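Local coordinates for Rab5 protein, putative (PDB 3CLV), which is a putative Rab5 protein of Plasmodium falciparum, a small Ras-family protein with a P-loop nucleotide-binding fold, modelled with guanosine-5'-diphosphate, at residues F124-S129 and N155-N160. Residues are numbered along the deposited sequence; the frame is centred on the assembly and turned at random.
With GDP (guanosine-5'-diphosphate), chain D.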
ATOM      1  N   PHE A 124      -5.373  19.760   8.839  1.00 16.35           N
ATOM      2  CA  PHE A 124      -5.176  20.366  10.155  1.00 17.17           C
ATOM      3  C   PHE A 124      -6.489  21.014  10.600  1.00 17.90           C
ATOM      4  O   PHE A 124      -7.456  21.097   9.825  1.00 18.36           O
ATOM      5  CB  PHE A 124      -3.979  21.342  10.155  1.00 16.79           C
ATOM      6  CG  PHE A 124      -4.245  22.647   9.413  1.00 16.61           C
ATOM      7  CD1 PHE A 124      -4.059  22.727   8.033  1.00 15.04           C
ATOM      8  CD2 PHE A 124      -4.668  23.779  10.101  1.00 15.23           C
ATOM      9  CE1 PHE A 124      -4.319  23.906   7.336  1.00 14.04           C
ATOM     10  CE2 PHE A 124      -4.940  24.978   9.414  1.00 17.09           C
ATOM     11  CZ  PHE A 124      -4.758  25.037   8.028  1.00 15.76           C
ATOM     12  N   ASP A 125      -6.515  21.431  11.862  1.00 19.53           N
ATOM     13  CA  ASP A 125      -7.689  22.016  12.506  1.00 20.24           C
ATOM     14  C   ASP A 125      -7.359  23.501  12.670  1.00 20.51           C
ATOM     15  O   ASP A 125      -6.357  23.863  13.298  1.00 20.65           O
ATOM     16  CB  ASP A 125      -7.896  21.295  13.862  1.00 20.20           C
ATOM     17  CG  ASP A 125      -8.969  21.926  14.749  1.00 21.27           C
ATOM     18  OD1 ASP A 125      -9.578  22.968  14.394  1.00 18.94           O
ATOM     19  OD2 ASP A 125      -9.174  21.354  15.852  1.00 20.57           O
ATOM     20  N   ILE A 126      -8.190  24.352  12.079  1.00 21.58           N
ATOM     21  CA  ILE A 126      -7.958  25.807  12.103  1.00 22.97           C
ATOM     22  C   ILE A 126      -7.931  26.403  13.522  1.00 23.50           C
ATOM     23  O   ILE A 126      -7.368  27.485  13.733  1.00 23.52           O
ATOM     24  CB  ILE A 126      -8.920  26.603  11.166  1.00 22.43           C
ATOM     25  CG1 ILE A 126     -10.396  26.317  11.463  1.00 24.07           C
ATOM     26  CG2 ILE A 126      -8.611  26.313   9.700  1.00 22.94           C
ATOM     27  CD1 ILE A 126     -11.007  27.230  12.532  1.00 24.21           C
ATOM     28  N   SER A 127      -8.526  25.680  14.476  1.00 23.93           N
ATOM     29  CA  SER A 127      -8.636  26.132  15.870  1.00 24.55           C
ATOM     30  C   SER A 127      -7.489  25.652  16.753  1.00 24.49           C
ATOM     31  O   SER A 127      -7.426  25.969  17.946  1.00 24.93           O
ATOM     32  CB  SER A 127      -9.979  25.701  16.468  1.00 24.72           C
ATOM     33  OG  SER A 127     -10.059  24.288  16.630  1.00 26.40           O
ATOM     34  N   ASN A 128      -6.581  24.888  16.167  1.00 24.05           N
ATOM     35  CA  ASN A 128      -5.467  24.338  16.898  1.00 24.36           C
ATOM     36  C   ASN A 128      -4.178  24.455  16.067  1.00 24.30           C
ATOM     37  O   ASN A 128      -3.929  23.637  15.170  1.00 23.61           O
ATOM     38  CB  ASN A 128      -5.764  22.881  17.278  1.00 24.29           C
ATOM     39  CG  ASN A 128      -4.730  22.299  18.209  1.00 24.87           C
ATOM     40  OD1 ASN A 128      -3.674  22.886  18.429  1.00 27.94           O
ATOM     41  ND2 ASN A 128      -5.019  21.125  18.755  1.00 26.68           N
ATOM     42  N   SER A 129      -3.360  25.466  16.378  1.00 23.85           N
ATOM     43  CA  SER A 129      -2.179  25.766  15.560  1.00 23.46           C
ATOM     44  C   SER A 129      -1.128  24.661  15.586  1.00 22.90           C
ATOM     45  O   SER A 129      -0.436  24.452  14.591  1.00 22.55           O
ATOM     46  CB  SER A 129      -1.567  27.149  15.903  1.00 24.10           C
ATOM     47  OG  SER A 129      -0.971  27.155  17.191  1.00 25.09           O
ATOM     48  N   ASN A 155      -9.422  22.126   8.048  1.00 16.56           N
ATOM     49  CA  ASN A 155     -10.722  21.652   8.510  1.00 16.85           C
ATOM     50  C   ASN A 155     -11.251  22.420   9.746  1.00 17.25           C
ATOM     51  O   ASN A 155     -10.481  23.045  10.481  1.00 17.63           O
ATOM     52  CB  ASN A 155     -10.695  20.132   8.755  1.00 15.64           C
ATOM     53  CG  ASN A 155     -12.094  19.525   8.913  1.00 16.49           C
ATOM     54  OD1 ASN A 155     -12.992  19.767   8.105  1.00 14.50           O
ATOM     55  ND2 ASN A 155     -12.254  18.674   9.929  1.00 15.74           N
ATOM     56  N   LYS A 156     -12.570  22.352   9.941  1.00 18.90           N
ATOM     57  CA  LYS A 156     -13.280  22.939  11.105  1.00 20.62           C
ATOM     58  C   LYS A 156     -13.528  24.443  10.985  1.00 21.81           C
ATOM     59  O   LYS A 156     -13.654  25.144  11.999  1.00 22.57           O
ATOM     60  CB  LYS A 156     -12.601  22.599  12.433  1.00 20.69           C
ATOM     61  CG  LYS A 156     -12.321  21.086  12.615  1.00 20.22           C
ATOM     62  CD  LYS A 156     -12.288  20.769  14.100  1.00 19.00           C
ATOM     63  CE  LYS A 156     -11.590  19.445  14.385  1.00 19.65           C
ATOM     64  NZ  LYS A 156     -11.691  19.057  15.833  1.00 18.43           N
ATOM     65  N   ILE A 157     -13.607  24.928   9.750  1.00 23.28           N
ATOM     66  CA  ILE A 157     -13.818  26.360   9.509  1.00 24.78           C
ATOM     67  C   ILE A 157     -15.149  26.867  10.074  1.00 25.91           C
ATOM     68  O   ILE A 157     -15.313  28.076  10.265  1.00 25.97           O
ATOM     69  CB  ILE A 157     -13.681  26.748   8.015  1.00 24.37           C
ATOM     70  CG1 ILE A 157     -14.784  26.079   7.177  1.00 25.06           C
ATOM     71  CG2 ILE A 157     -12.242  26.473   7.531  1.00 24.94           C
ATOM     72  CD1 ILE A 157     -14.876  26.544   5.756  1.00 25.79           C
ATOM     73  N   ASP A 158     -16.082  25.945  10.351  1.00 26.25           N
ATOM     74  CA  ASP A 158     -17.350  26.287  11.004  1.00 27.10           C
ATOM     75  C   ASP A 158     -17.157  26.840  12.420  1.00 28.14           C
ATOM     76  O   ASP A 158     -18.052  27.494  12.959  1.00 28.38           O
ATOM     77  CB  ASP A 158     -18.256  25.060  11.068  1.00 27.15           C
ATOM     78  CG  ASP A 158     -17.649  23.950  11.886  1.00 25.96           C
ATOM     79  OD1 ASP A 158     -17.824  23.955  13.126  1.00 25.29           O
ATOM     80  OD2 ASP A 158     -16.974  23.090  11.295  1.00 22.91           O
ATOM     81  N   LYS A 159     -16.015  26.554  13.036  1.00 29.03           N
ATOM     82  CA  LYS A 159     -15.743  27.040  14.391  1.00 30.55           C
ATOM     83  C   LYS A 159     -15.429  28.548  14.406  1.00 31.95           C
ATOM     84  O   LYS A 159     -15.039  29.125  13.377  1.00 32.02           O
ATOM     85  CB  LYS A 159     -14.621  26.232  15.047  1.00 30.58           C
ATOM     86  CG  LYS A 159     -14.995  24.768  15.348  1.00 30.53           C
ATOM     87  CD  LYS A 159     -13.830  24.004  15.943  1.00 30.83           C
ATOM     88  CE  LYS A 159     -13.676  24.333  17.416  1.00 32.35           C
ATOM     89  NZ  LYS A 159     -12.635  23.516  18.105  1.00 33.53           N
ATOM     90  N   ASN A 160     -15.605  29.177  15.571  1.00 33.36           N
ATOM     91  CA  ASN A 160     -15.322  30.606  15.732  1.00 34.83           C
ATOM     92  C   ASN A 160     -13.993  30.851  16.451  1.00 35.58           C
ATOM     93  O   ASN A 160     -13.099  31.534  15.928  1.00 37.09           O
ATOM     94  CB  ASN A 160     -16.470  31.296  16.488  1.00 34.97           C
TER
HETATM   95  PB  GDP D 211      -9.439  12.341  13.449  1.00 13.92           P
HETATM   96  O1B GDP D 211      -9.934  11.173  12.659  1.00 13.89           O
HETATM   97  O2B GDP D 211      -8.740  11.884  14.709  1.00 15.06           O
HETATM   98  O3B GDP D 211      -8.496  13.221  12.668  1.00 16.60           O
HETATM   99  O3A GDP D 211     -10.665  13.316  13.868  1.00 14.52           O
HETATM  100  PA  GDP D 211     -12.212  12.867  14.082  1.00 14.47           P
HETATM  101  O1A GDP D 211     -12.296  11.717  15.073  1.00 14.84           O
HETATM  102  O2A GDP D 211     -12.949  12.642  12.798  1.00 15.27           O
HETATM  103  O5' GDP D 211     -12.803  14.180  14.797  1.00 16.04           O
HETATM  104  C5' GDP D 211     -12.329  14.637  16.069  1.00 14.39           C
HETATM  105  C4' GDP D 211     -13.414  15.527  16.687  1.00 16.00           C
HETATM  106  O4' GDP D 211     -13.568  16.726  15.923  1.00 15.48           O
HETATM  107  C3' GDP D 211     -14.802  14.897  16.763  1.00 17.14           C
HETATM  108  O3' GDP D 211     -15.365  15.380  17.989  1.00 17.66           O
HETATM  109  C2' GDP D 211     -15.571  15.499  15.585  1.00 17.31           C
HETATM  110  O2' GDP D 211     -16.989  15.588  15.785  1.00 17.69           O
HETATM  111  C1' GDP D 211     -14.935  16.879  15.515  1.00 18.64           C
HETATM  112  N9  GDP D 211     -14.914  17.409  14.148  1.00 19.53           N
HETATM  113  C8  GDP D 211     -14.415  16.791  13.056  1.00 19.32           C
HETATM  114  N7  GDP D 211     -14.555  17.577  11.971  1.00 20.06           N
HETATM  115  C5  GDP D 211     -15.140  18.726  12.380  1.00 19.98           C
HETATM  116  C6  GDP D 211     -15.571  19.993  11.743  1.00 20.26           C
HETATM  117  O6  GDP D 211     -15.400  20.165  10.512  1.00 19.45           O
HETATM  118  N1  GDP D 211     -16.140  20.941  12.535  1.00 19.90           N
HETATM  119  C2  GDP D 211     -16.322  20.782  13.871  1.00 20.87           C
HETATM  120  N2  GDP D 211     -16.892  21.790  14.581  1.00 19.39           N
HETATM  121  N3  GDP D 211     -15.967  19.631  14.526  1.00 20.29           N
HETATM  122  C4  GDP D 211     -15.375  18.606  13.830  1.00 19.16           C
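D125 and N155 form a parallel beta bridge at the ends of two adjacent strands. N155 N gives its hydrogen to F124 O at 2.8 Å. I126 N bonds to N155 O at 3.1 Å. This is the tight, buried part. Here I126 lays CG1 and CD1 over the K156 carbonyl, CD1 lying 3.4 Å from K156 O.

N155 to D158 carry the N-K-x-D motif of Ras-like proteins, which reads the guanine base. D158 grips the base edge with both carboxylate oxygens: OD2 takes GDP N1 at 2.6 Å and OD1 takes GDP N2. The extended K156 chain runs between the guanine and the D125 carboxylate. Its NZ bonds to GDP O4' and S17 O, while the salt bridge to D125 OD2 is long and weak at 3.4 Å.

D125 CG is anti to the backbone N (chi1 172°), which brings OD1 within reach of S127 N and OG. Both come from one face of the carboxylate, and the first closes an Asx turn.

The partly exposed side is looser. There K159, kinked at its CG-CD bond (chi3 79°), reaches S127 OG through NZ at 3.1 Å. I126 CG2 meets I157 CG2 at 4.2 Å.

After strand 119-125 a type I turn, D125 to N128, leads into helix 129-145, whose T131 and L132 touch F124. Strand 149-155 lies between strands 119-125 and 179-183.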